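PDB 5AEE: sulfoquinovosidase from Escherichia coli, which hydrolyses sulfoquinovosyl diacylglycerides and simpler sulfoquinovosides such as sulfoquinovosyl glycerol, releasing sulfoquinovose for use as a source of carbon and sulfur. Local coordinates for residues N335-S340 against G407-T412; I48-G53 against Y363-G368; S528-M533 against A559-V564; S503-Y508 against M534-G539. The protein carries 1 engineered substitution. All coordinates share one frame; numbering follows the deposited sequence.

Interaction 1: residues N335-S340 against G407-T412; sequences NPYVAS and GEYLPT. With NSQ (4-nitrophenyl alpha-D-6-sulfoquinovoside), chain E.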
# COMPACT_ATOMS: atom_id res chain seq x y z
N ASN A 335 -6.08 5.51 14.66
CA ASN A 335 -5.82 4.13 14.35
C ASN A 335 -6.86 3.24 15.06
O ASN A 335 -7.62 3.73 15.83
CB ASN A 335 -4.36 3.79 14.53
CG ASN A 335 -3.91 3.75 15.97
OD1 ASN A 335 -4.50 3.11 16.83
ND2 ASN A 335 -2.80 4.48 16.24
N PRO A 336 -6.85 1.93 14.83
CA PRO A 336 -7.91 1.16 15.42
C PRO A 336 -7.52 0.50 16.79
O PRO A 336 -8.08 -0.53 17.19
CB PRO A 336 -8.17 0.10 14.36
CG PRO A 336 -6.84 -0.17 13.80
CD PRO A 336 -5.98 1.10 14.01
N TYR A 337 -6.56 1.11 17.45
CA TYR A 337 -6.13 0.73 18.75
C TYR A 337 -6.47 1.84 19.68
O TYR A 337 -6.72 2.95 19.23
CB TYR A 337 -4.64 0.37 18.73
CG TYR A 337 -4.23 -0.46 17.54
CD1 TYR A 337 -5.02 -1.53 17.08
CD2 TYR A 337 -3.07 -0.14 16.80
CE1 TYR A 337 -4.63 -2.29 15.95
CE2 TYR A 337 -2.67 -0.92 15.71
CZ TYR A 337 -3.48 -1.97 15.24
OH TYR A 337 -3.12 -2.76 14.10
N VAL A 338 -6.58 1.53 20.99
CA VAL A 338 -6.86 2.56 22.00
C VAL A 338 -5.94 2.48 23.24
O VAL A 338 -5.86 1.40 23.88
CB VAL A 338 -8.33 2.53 22.40
CG1 VAL A 338 -9.16 3.08 21.26
CG2 VAL A 338 -8.80 1.09 22.73
N ALA A 339 -5.25 3.61 23.54
CA ALA A 339 -4.30 3.71 24.63
C ALA A 339 -4.92 3.22 25.93
O ALA A 339 -5.97 3.70 26.33
CB ALA A 339 -3.82 5.11 24.80
N SER A 340 -4.29 2.23 26.54
CA SER A 340 -4.83 1.61 27.75
C SER A 340 -4.94 2.56 28.92
O SER A 340 -5.65 2.30 29.83
CB SER A 340 -3.98 0.38 28.14
OG SER A 340 -2.71 0.83 28.55
N GLY A 407 -3.35 -1.21 11.44
CA GLY A 407 -4.08 -2.30 10.76
C GLY A 407 -3.16 -3.52 10.58
O GLY A 407 -3.66 -4.60 10.23
N GLU A 408 -1.86 -3.34 10.77
CA GLU A 408 -0.84 -4.45 10.55
C GLU A 408 -0.35 -5.17 11.80
O GLU A 408 0.56 -6.06 11.73
CB GLU A 408 0.39 -3.88 9.81
CG GLU A 408 1.41 -3.09 10.64
CD GLU A 408 0.98 -1.69 11.01
OE1 GLU A 408 -0.14 -1.27 10.65
OE2 GLU A 408 1.78 -0.99 11.64
N TYR A 409 -0.94 -4.85 12.94
CA TYR A 409 -0.33 -5.20 14.22
C TYR A 409 -1.07 -6.23 14.99
O TYR A 409 -0.73 -6.42 16.16
CB TYR A 409 -0.34 -3.98 15.13
CG TYR A 409 0.95 -3.47 15.77
CD1 TYR A 409 1.74 -2.56 15.10
CD2 TYR A 409 1.27 -3.76 17.12
CE1 TYR A 409 2.88 -1.98 15.70
CE2 TYR A 409 2.39 -3.19 17.74
CZ TYR A 409 3.21 -2.30 17.01
OH TYR A 409 4.35 -1.65 17.56
N LEU A 410 -2.07 -6.89 14.41
CA LEU A 410 -2.80 -7.86 15.18
C LEU A 410 -1.91 -9.03 15.58
O LEU A 410 -1.41 -9.73 14.71
CB LEU A 410 -3.98 -8.40 14.40
CG LEU A 410 -4.94 -9.22 15.25
CD1 LEU A 410 -5.91 -8.31 15.96
CD2 LEU A 410 -5.72 -10.20 14.39
N PRO A 411 -1.74 -9.27 16.90
CA PRO A 411 -0.98 -10.49 17.30
C PRO A 411 -1.78 -11.77 17.04
O PRO A 411 -3.01 -11.73 16.99
CB PRO A 411 -0.73 -10.28 18.80
CG PRO A 411 -1.07 -8.83 19.05
CD PRO A 411 -2.08 -8.42 18.07
N THR A 412 -1.07 -12.89 16.85
CA THR A 412 -1.68 -14.12 16.44
C THR A 412 -2.23 -14.91 17.63
O THR A 412 -2.85 -15.95 17.43
CB THR A 412 -0.65 -14.97 15.67
OG1 THR A 412 0.54 -15.15 16.44
CG2 THR A 412 -0.33 -14.29 14.32
O12 NSQ E . 2.40 5.90 16.17
S10 NSQ E . 2.42 7.39 16.19
O13 NSQ E . 1.45 8.07 17.07
O11 NSQ E . 3.80 7.80 16.41
C6 NSQ E . 1.96 7.97 14.64
C5 NSQ E . 2.84 7.55 13.47
O5 NSQ E . 2.47 6.15 13.23
C1 NSQ E . 2.95 5.55 12.07
C2 NSQ E . 2.67 6.41 10.82
O2 NSQ E . 3.18 5.70 9.73
C3 NSQ E . 3.27 7.79 11.03
O3 NSQ E . 3.08 8.64 9.92
C4 NSQ E . 2.67 8.46 12.24
O4 NSQ E . 3.35 9.74 12.45
O1 NSQ E . 4.35 5.41 12.31
C25 NSQ E . 4.72 4.43 13.15
C26 NSQ E . 4.41 3.10 12.84
C27 NSQ E . 4.74 2.13 13.74
C28 NSQ E . 5.44 2.47 14.89
N32 NSQ E . 5.72 1.44 15.82
O33 NSQ E . 6.00 1.76 17.01
O34 NSQ E . 5.50 0.22 15.50
C29 NSQ E . 5.72 3.80 15.17
C30 NSQ E . 5.36 4.80 14.29

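Interaction 2: residues I48-G53 against Y363-G368; sequences IDMFRG and YLVEFG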
# COMPACT_ATOMS: atom_id res chain seq x y z
N ILE A 48 4.76 -18.05 15.41
CA ILE A 48 4.70 -16.66 15.03
C ILE A 48 4.86 -15.77 16.27
O ILE A 48 4.07 -15.87 17.21
CB ILE A 48 3.39 -16.35 14.27
CG1 ILE A 48 3.30 -17.23 13.01
CG2 ILE A 48 3.30 -14.85 13.90
CD1 ILE A 48 2.15 -16.99 12.06
N ASP A 49 5.87 -14.89 16.26
CA ASP A 49 6.15 -13.95 17.36
C ASP A 49 6.18 -12.52 16.84
O ASP A 49 6.59 -12.26 15.71
CB ASP A 49 7.49 -14.29 18.03
CG ASP A 49 7.50 -15.68 18.68
OD1 ASP A 49 6.70 -15.87 19.64
OD2 ASP A 49 8.28 -16.58 18.24
N MET A 50 5.77 -11.60 17.67
CA MET A 50 5.69 -10.24 17.28
C MET A 50 6.34 -9.43 18.37
O MET A 50 6.08 -9.67 19.56
CB MET A 50 4.24 -9.86 17.15
CG MET A 50 4.02 -8.44 16.71
SD MET A 50 3.99 -7.34 18.11
CE MET A 50 2.23 -7.13 18.31
N PHE A 51 7.13 -8.45 17.99
CA PHE A 51 7.53 -7.39 18.91
C PHE A 51 7.35 -6.08 18.17
O PHE A 51 8.04 -5.82 17.19
CB PHE A 51 9.00 -7.58 19.36
CG PHE A 51 9.48 -6.51 20.29
CD1 PHE A 51 8.83 -6.33 21.52
CD2 PHE A 51 10.54 -5.65 19.93
CE1 PHE A 51 9.26 -5.31 22.39
CE2 PHE A 51 10.95 -4.65 20.79
CZ PHE A 51 10.32 -4.48 22.03
N ARG A 52 6.43 -5.27 18.66
CA ARG A 52 6.15 -3.95 18.10
C ARG A 52 5.87 -3.96 16.60
O ARG A 52 6.41 -3.15 15.85
CB ARG A 52 7.26 -2.99 18.47
CG ARG A 52 7.27 -2.72 19.96
CD ARG A 52 8.36 -1.73 20.31
NE ARG A 52 8.50 -1.67 21.75
CZ ARG A 52 9.49 -1.06 22.39
NH1 ARG A 52 10.44 -0.44 21.72
NH2 ARG A 52 9.50 -1.06 23.71
N GLY A 53 5.00 -4.87 16.20
CA GLY A 53 4.65 -5.04 14.79
C GLY A 53 5.68 -5.73 13.89
O GLY A 53 5.42 -6.00 12.69
N TYR A 363 -6.76 -8.12 25.55
CA TYR A 363 -5.38 -8.25 25.15
C TYR A 363 -4.74 -6.86 25.11
O TYR A 363 -5.18 -6.02 24.36
CB TYR A 363 -5.35 -8.92 23.78
CG TYR A 363 -4.03 -9.48 23.38
CD1 TYR A 363 -2.93 -8.63 23.20
CD2 TYR A 363 -3.87 -10.82 23.16
CE1 TYR A 363 -1.71 -9.13 22.83
CE2 TYR A 363 -2.65 -11.33 22.79
CZ TYR A 363 -1.58 -10.47 22.62
OH TYR A 363 -0.35 -10.92 22.21
N LEU A 364 -3.70 -6.61 25.90
CA LEU A 364 -2.99 -5.33 25.82
C LEU A 364 -1.73 -5.51 25.01
O LEU A 364 -0.89 -6.35 25.31
CB LEU A 364 -2.72 -4.73 27.19
CG LEU A 364 -4.00 -4.41 27.97
CD1 LEU A 364 -3.66 -3.92 29.37
CD2 LEU A 364 -4.91 -3.43 27.23
N VAL A 365 -1.64 -4.75 23.92
CA VAL A 365 -0.52 -4.85 23.04
C VAL A 365 0.49 -3.82 23.46
O VAL A 365 0.11 -2.68 23.75
CB VAL A 365 -0.94 -4.64 21.55
CG1 VAL A 365 0.29 -4.49 20.64
CG2 VAL A 365 -1.81 -5.78 21.09
N GLU A 366 1.76 -4.19 23.40
CA GLU A 366 2.85 -3.22 23.65
C GLU A 366 3.17 -2.49 22.34
O GLU A 366 3.54 -3.12 21.36
CB GLU A 366 4.11 -3.92 24.22
CG GLU A 366 4.90 -3.07 25.23
CD GLU A 366 5.74 -1.98 24.60
OE1 GLU A 366 6.05 -2.09 23.40
OE2 GLU A 366 6.08 -0.99 25.28
N PHE A 367 2.99 -1.16 22.31
CA PHE A 367 3.10 -0.36 21.06
C PHE A 367 4.36 0.52 21.01
O PHE A 367 4.56 1.28 20.04
CB PHE A 367 1.84 0.53 20.91
CG PHE A 367 0.64 -0.20 20.41
CD1 PHE A 367 0.60 -0.69 19.09
CD2 PHE A 367 -0.44 -0.44 21.24
CE1 PHE A 367 -0.49 -1.43 18.64
CE2 PHE A 367 -1.54 -1.14 20.78
CZ PHE A 367 -1.56 -1.63 19.49
N GLY A 368 5.19 0.47 22.06
CA GLY A 368 6.47 1.21 22.11
C GLY A 368 6.40 2.12 23.29
O GLY A 368 6.17 3.31 23.15
O HOH W 1 4.59 -5.37 20.91

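Interaction 3: residues S528-M533 against A559-V564; sequences SAFTPM and ARMTTV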
# COMPACT_ATOMS: atom_id res chain seq x y z
N SER A 528 6.77 14.58 -5.07
CA SER A 528 5.34 14.57 -4.67
C SER A 528 4.46 15.54 -5.46
O SER A 528 3.27 15.31 -5.58
CB SER A 528 5.18 14.81 -3.16
OG SER A 528 5.74 13.70 -2.46
N ALA A 529 5.05 16.58 -6.05
CA ALA A 529 4.31 17.49 -6.90
C ALA A 529 3.80 16.79 -8.18
O ALA A 529 2.87 17.25 -8.79
CB ALA A 529 5.18 18.69 -7.23
N PHE A 530 4.40 15.65 -8.51
CA PHE A 530 3.99 14.82 -9.57
C PHE A 530 3.34 13.51 -9.12
O PHE A 530 3.60 12.46 -9.70
CB PHE A 530 5.14 14.63 -10.58
CG PHE A 530 5.50 15.90 -11.28
CD1 PHE A 530 6.36 16.80 -10.71
CD2 PHE A 530 4.87 16.25 -12.47
CE1 PHE A 530 6.64 17.98 -11.31
CE2 PHE A 530 5.15 17.46 -13.08
CZ PHE A 530 6.04 18.32 -12.51
N THR A 531 2.47 13.62 -8.11
CA THR A 531 1.67 12.51 -7.56
C THR A 531 0.32 13.16 -7.25
O THR A 531 0.22 14.39 -7.38
CB THR A 531 2.23 11.93 -6.25
OG1 THR A 531 2.20 12.90 -5.21
CG2 THR A 531 3.66 11.45 -6.43
N PRO A 532 -0.71 12.35 -6.93
CA PRO A 532 -2.04 12.96 -6.69
C PRO A 532 -2.25 13.66 -5.38
O PRO A 532 -3.31 14.27 -5.22
CB PRO A 532 -3.00 11.78 -6.80
CG PRO A 532 -2.15 10.51 -6.63
CD PRO A 532 -0.79 10.89 -7.14
N MET A 533 -1.27 13.64 -4.47
CA MET A 533 -1.39 14.32 -3.20
C MET A 533 -0.08 14.79 -2.63
O MET A 533 0.88 14.02 -2.58
CB MET A 533 -2.13 13.44 -2.18
CG MET A 533 -2.48 14.13 -0.88
SD MET A 533 -3.51 13.05 0.09
CE MET A 533 -3.44 13.76 1.71
N ALA A 559 6.68 27.07 -2.52
CA ALA A 559 5.75 27.90 -3.27
C ALA A 559 5.83 27.54 -4.76
O ALA A 559 4.79 27.38 -5.45
CB ALA A 559 6.08 29.37 -3.08
N ARG A 560 7.04 27.32 -5.26
CA ARG A 560 7.19 26.91 -6.65
C ARG A 560 6.49 25.56 -6.87
O ARG A 560 5.74 25.42 -7.81
CB ARG A 560 8.68 26.78 -7.02
CG ARG A 560 8.93 26.25 -8.44
CD ARG A 560 10.42 25.85 -8.58
NE ARG A 560 10.68 25.13 -9.81
CZ ARG A 560 10.56 25.67 -11.02
NH1 ARG A 560 10.18 26.93 -11.20
NH2 ARG A 560 10.80 24.92 -12.08
N MET A 561 6.83 24.54 -6.12
CA MET A 561 6.35 23.21 -6.48
C MET A 561 4.87 22.99 -6.19
O MET A 561 4.25 22.13 -6.82
CB MET A 561 7.17 22.09 -5.84
CG MET A 561 8.64 22.15 -6.24
SD MET A 561 9.05 22.46 -7.97
CE MET A 561 8.52 20.95 -8.72
N THR A 562 4.33 23.73 -5.23
CA THR A 562 2.88 23.74 -5.05
C THR A 562 2.16 24.42 -6.17
O THR A 562 1.06 24.03 -6.55
CB THR A 562 2.46 24.29 -3.68
OG1 THR A 562 2.83 25.67 -3.50
CG2 THR A 562 3.07 23.44 -2.62
N THR A 563 2.78 25.44 -6.74
CA THR A 563 2.25 26.06 -7.97
C THR A 563 2.22 25.09 -9.13
O THR A 563 1.25 25.02 -9.83
CB THR A 563 3.03 27.33 -8.28
OG1 THR A 563 2.88 28.18 -7.16
CG2 THR A 563 2.53 28.05 -9.56
N VAL A 564 3.29 24.33 -9.28
CA VAL A 564 3.35 23.27 -10.27
C VAL A 564 2.21 22.29 -10.08
O VAL A 564 1.44 22.03 -11.02
CB VAL A 564 4.70 22.52 -10.18
CG1 VAL A 564 4.71 21.19 -10.94
CG2 VAL A 564 5.84 23.41 -10.60

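Interaction 4: residues S503-Y508 against M534-G539; sequences SDIGGY and MRTHEG. With NSQ (4-nitrophenyl alpha-D-6-sulfoquinovoside), chain E.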
# COMPACT_ATOMS: atom_id res chain seq x y z
N SER A 503 3.25 9.89 -0.61
CA SER A 503 4.19 9.67 0.45
C SER A 503 4.45 10.93 1.20
O SER A 503 4.16 12.04 0.71
CB SER A 503 5.54 9.14 -0.08
OG SER A 503 6.10 10.05 -1.03
N ASP A 504 4.95 10.72 2.41
CA ASP A 504 5.42 11.80 3.25
C ASP A 504 6.43 12.63 2.51
O ASP A 504 7.52 12.15 2.17
CB ASP A 504 6.13 11.30 4.50
CG ASP A 504 5.20 10.54 5.45
OD1 ASP A 504 3.94 10.83 5.57
OD2 ASP A 504 5.78 9.57 6.03
N ILE A 505 6.14 13.89 2.29
CA ILE A 505 7.22 14.76 1.72
C ILE A 505 8.33 14.92 2.78
O ILE A 505 8.14 15.52 3.84
CB ILE A 505 6.74 16.13 1.30
CG1 ILE A 505 5.83 16.03 0.13
CG2 ILE A 505 7.92 17.05 0.89
CD1 ILE A 505 5.02 17.32 -0.12
N GLY A 506 9.47 14.30 2.48
CA GLY A 506 10.64 14.28 3.33
C GLY A 506 10.89 12.95 4.03
O GLY A 506 11.87 12.81 4.70
N GLY A 507 10.03 11.97 3.89
CA GLY A 507 10.20 10.77 4.69
C GLY A 507 9.78 10.94 6.15
O GLY A 507 9.30 12.05 6.61
N TYR A 508 9.97 9.87 6.92
CA TYR A 508 9.50 9.88 8.30
C TYR A 508 10.53 9.47 9.36
O TYR A 508 10.76 10.24 10.29
CB TYR A 508 8.24 8.97 8.45
CG TYR A 508 7.78 8.81 9.87
CD1 TYR A 508 6.98 9.76 10.45
CD2 TYR A 508 8.16 7.70 10.62
CE1 TYR A 508 6.54 9.58 11.76
CE2 TYR A 508 7.73 7.52 11.95
CZ TYR A 508 6.89 8.47 12.52
OH TYR A 508 6.47 8.36 13.86
N MET A 534 -0.06 16.06 -2.23
CA MET A 534 1.09 16.64 -1.55
C MET A 534 0.84 16.80 -0.06
O MET A 534 -0.05 17.58 0.37
CB MET A 534 1.46 17.99 -2.16
CG MET A 534 1.89 17.94 -3.62
SD MET A 534 2.61 19.52 -4.09
CE MET A 534 4.22 19.55 -3.27
N ARG A 535 1.61 16.08 0.73
CA ARG A 535 1.46 16.17 2.19
C ARG A 535 2.79 16.02 2.87
O ARG A 535 3.53 15.06 2.58
CB ARG A 535 0.44 15.15 2.69
CG ARG A 535 0.39 15.08 4.24
CD ARG A 535 -0.46 13.93 4.72
NE ARG A 535 0.08 12.66 4.30
CZ ARG A 535 1.17 12.06 4.78
NH1 ARG A 535 1.87 12.58 5.79
NH2 ARG A 535 1.55 10.86 4.25
N THR A 536 3.08 16.90 3.80
CA THR A 536 4.31 16.80 4.55
C THR A 536 4.16 16.05 5.88
O THR A 536 3.05 15.74 6.33
CB THR A 536 5.00 18.18 4.82
OG1 THR A 536 4.32 18.88 5.85
CG2 THR A 536 5.06 19.01 3.55
N HIS A 537 5.31 15.69 6.45
CA HIS A 537 5.40 15.08 7.79
C HIS A 537 6.59 15.66 8.50
O HIS A 537 7.66 15.77 7.90
CB HIS A 537 5.63 13.56 7.66
CG HIS A 537 5.07 12.74 8.76
ND1 HIS A 537 5.18 13.09 10.07
CD2 HIS A 537 4.43 11.56 8.76
CE1 HIS A 537 4.65 12.17 10.84
NE2 HIS A 537 4.17 11.23 10.07
N GLU A 538 6.44 15.89 9.81
CA GLU A 538 7.52 16.29 10.67
C GLU A 538 8.53 15.17 10.90
O GLU A 538 9.68 15.47 11.08
CB GLU A 538 7.05 16.85 11.94
CG GLU A 538 6.30 18.17 11.72
CD GLU A 538 5.96 18.86 12.98
OE1 GLU A 538 6.12 18.23 14.09
OE2 GLU A 538 5.52 20.03 12.88
N GLY A 539 8.11 13.90 10.76
CA GLY A 539 8.88 12.75 11.15
C GLY A 539 8.69 12.49 12.67
O GLY A 539 8.05 13.29 13.40
O12 NSQ E . 2.40 5.90 16.17
S10 NSQ E . 2.42 7.39 16.19
O13 NSQ E . 1.45 8.07 17.07
O11 NSQ E . 3.80 7.80 16.41
C6 NSQ E . 1.96 7.97 14.64
C5 NSQ E . 2.84 7.55 13.47
O5 NSQ E . 2.47 6.15 13.23
C1 NSQ E . 2.95 5.55 12.07
C2 NSQ E . 2.67 6.41 10.82
O2 NSQ E . 3.18 5.70 9.73
C3 NSQ E . 3.27 7.79 11.03
O3 NSQ E . 3.08 8.64 9.92
C4 NSQ E . 2.67 8.46 12.24
O4 NSQ E . 3.35 9.74 12.45
O1 NSQ E . 4.35 5.41 12.31
C25 NSQ E . 4.72 4.43 13.15
C26 NSQ E . 4.41 3.10 12.84
C27 NSQ E . 4.74 2.13 13.74
C28 NSQ E . 5.44 2.47 14.89
N32 NSQ E . 5.72 1.44 15.82
O33 NSQ E . 6.00 1.76 17.01
O34 NSQ E . 5.50 0.22 15.50
C29 NSQ E . 5.72 3.80 15.17
C30 NSQ E . 5.36 4.80 14.29
O HOH W 2 2.92 14.04 -0.43
O HOH W 3 8.17 17.23 5.75

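Interaction 1: residues N335-S340 against G407-T412
The ring of Tyr337, whose hydroxyl reaches Gly407 and Tyr409, has the CD atom of Pro336 over the centre of one face, 3.9 Å above the plane, while Phe367 stacks on the other face. The CB of Tyr409 comes to this ring obliquely, 3.7 Å from Tyr337 CZ, and the two tyrosine side chains cross at about a right angle. The edge of the Tyr409 ring has Glu408 OE2 and the nitro oxygen O34 of the bound nitrophenyl sulfoquinovoside near its plane. Tyr409 OH donates to O34 at 3.0 Å. With its first torsion off the usual staggered values (chi1 -126°), Tyr409 leaves the backbone toward Tyr337 but sends its phenol away, to the ligand.

Both segments belong to the TIM-barrel domain of glycoside hydrolase family 31: 335-340 follows barrel strand 329-334, and the loop residues 407-412 come after strand 401-404 and the nucleophile Asp405. Tyr337 suits the join because one hydroxyl can serve two amides. Tyr337 OH accepts from Gly407 N at 3.1 Å and from Tyr409 N at 3.2 Å, and so ties down the backbone on both sides of Glu408, assigned to the active site by similarity. Glycine is needed at 407, since with its positive phi a CB would be jammed against the preceding carbonyl oxygen. The carboxylate of Glu408 is held by a salt bridge from OE2 to Arg455. At the other end, Asn335 OD1 accepts from Tyr337 N at 2.9 Å, in the carbonyl plane, closing an Asx turn that sets the backbone from which the Tyr337 ring projects.

Interaction 2: residues I48-G53 against Y363-G368
Val365 meets Met50 through single methyl groups, Val365 CG1 lying 4.0 Å from Met50 CE. The methionine is flexible enough to fit: its chain leaves the backbone with CG anti to N (chi1 -179°), then bends twice, so that CE crosses the valine while SD accepts a weak hydrogen bond from Gly53 N.

Glu366 supplies the charge. Its OE1 accepts a hydrogen bond from Arg52 NE at 3.0 Å, a salt bridge on the syn side of OE1 but tilted 29° out of the carboxylate plane. The carboxylate and guanidinium planes are 32° apart and NE alone makes the bond, Arg52 NH2 staying 3.6 Å from Glu366 OE1. Glu366 OE2 is bound by the backbone N of Glu369, and a water links Glu366 O to Arg52 N. Phe367 points away from Arg52; Val365 CG1 lies over one face of its ring, toward the rim, and Phe367 helps line the ligand pocket.

Gly368 follows, its CA 3.5 Å above one face of the Arg52 guanidinium and Phe51 CZ 3.3 Å above the opposite face, both offset toward the rim. Its backbone angles would crowd any CB against the preceding carbonyl oxygen. Replacing Arg52 by an alanine would probably leave Glu366 OE1 and Glu171, which pairs with Arg52 NH1, without their cationic mate and open a gap between Phe51 and Gly368. The contact joins the end of strand 39-51 in the N-terminal beta domain to the TIM barrel, at the rim of the substrate pocket, as in family 31 glycosidases whose N-terminal domain helps shape the active site.

Interaction 3: residues S528-M533 against A559-V564
Phe530 and Val564 cross at about a right angle, the far end of the ring meeting one methyl: Phe530 CZ lies 3.5 Å from Val564 CG1, which approaches the ring obliquely. The phenylalanine is turned with CG anti to its carbonyl carbon (chi1 -67°), which carries the ring back to the helix although its CB sets off along the contact. Met561 comes to the same ring from another direction, its CE near the ring plane at the edge, 4.4 Å from Phe530 CE1. A chain bent at both later torsions lets this methionine fold against its neighbours, Cys525 and Asp526 of helix 518-528 among them.

The CB of Ala529 points toward the helix. It rests on Met561, 4.2 Å from Met561 CB and 3.6 Å from Met561 O, so a small residue suits the position where the backbones come nearest. The type I turn from Ser528 to Thr531 sets Ala529 and Phe530 at its two inner corners, and Thr531 OG1 steadies it by donating to Ser528 O at 2.7 Å.

The loop that this turn begins joins helix 518-528 to barrel strand 534-536, and helix 552-567 packs against it on the outside of the TIM barrel. Trp639 touches both Phe530 and Val564. No hydrogen bond crosses between the segments, so the join rests on dispersion between buried apolar groups and on exclusion of water, and its specificity comes from shape.

Interaction 4: residues S503-Y508 against M534-G539
Arg535 grips Asp504 end-on, NH1 and NH2 each donating to the one oxygen OD1 at 2.7 Å. OD1 lies in the guanidinium plane, whereas the carboxylate stands 86° to that plane. A bend at chi3 (62°) brings the guanidinium back alongside the aspartate. Next comes His537, whose NE2 donates to O4 of the bound sulfoquinovoside at 2.9 Å and is hydrogen-bonded to O3 at 2.8 Å, where either atom could be the donor. Asp504 OD1 also lies at the histidine ring edge, 3.3 Å from His537 CD2. Were Asp504 an alanine, Arg535 would probably lose its carboxylate mate, leaving His502 and Trp469 to hold it, and the edge of His537 its support.

The parallel barrel strands 501-505 and 534-536 are tied by Ile505 N donating to Arg535 O at 2.9 Å. Tyr508 turns its edge to the His537 face, an offset edge-to-face pair with centroids 4.7 Å apart, and lays its own face over the sugar carbon C3. Behind them Ile505 CD1 packs on Met534 CE at 3.9 Å, apolar residues suited to the buried side facing helix 552-567. Two arginine nitrogens meet the buried charge of Asp504, probably fixing its carboxylate; with Tyr508 over a face, it holds the His537 ring plane for two sugar hydroxyls.

Overall arrangement
Interactions 1 and 2 are neighbours, their centres about 9 Å apart: Tyr409 OH lies 3.1 Å from Arg52 O, which would have to share the single hydroxyl proton with the ligand's O34, and Phe367 packs on both Tyr409 and Tyr337. They line the nitrophenyl side of the pocket. Interaction 4, centred about 23 Å from interaction 1, holds the sugar hydroxyls through His537, so the ligand spans the two. Tyr508 also approaches Asn472, the engineered residue at the position inferred to be the proton donor. Interaction 3 backs interaction 4, the centres about 13 Å apart and Ala529 CA 3.9 Å from Met534 SD, but does not reach the pocket. It is the farthest from interaction 2, about 38 Å between centres.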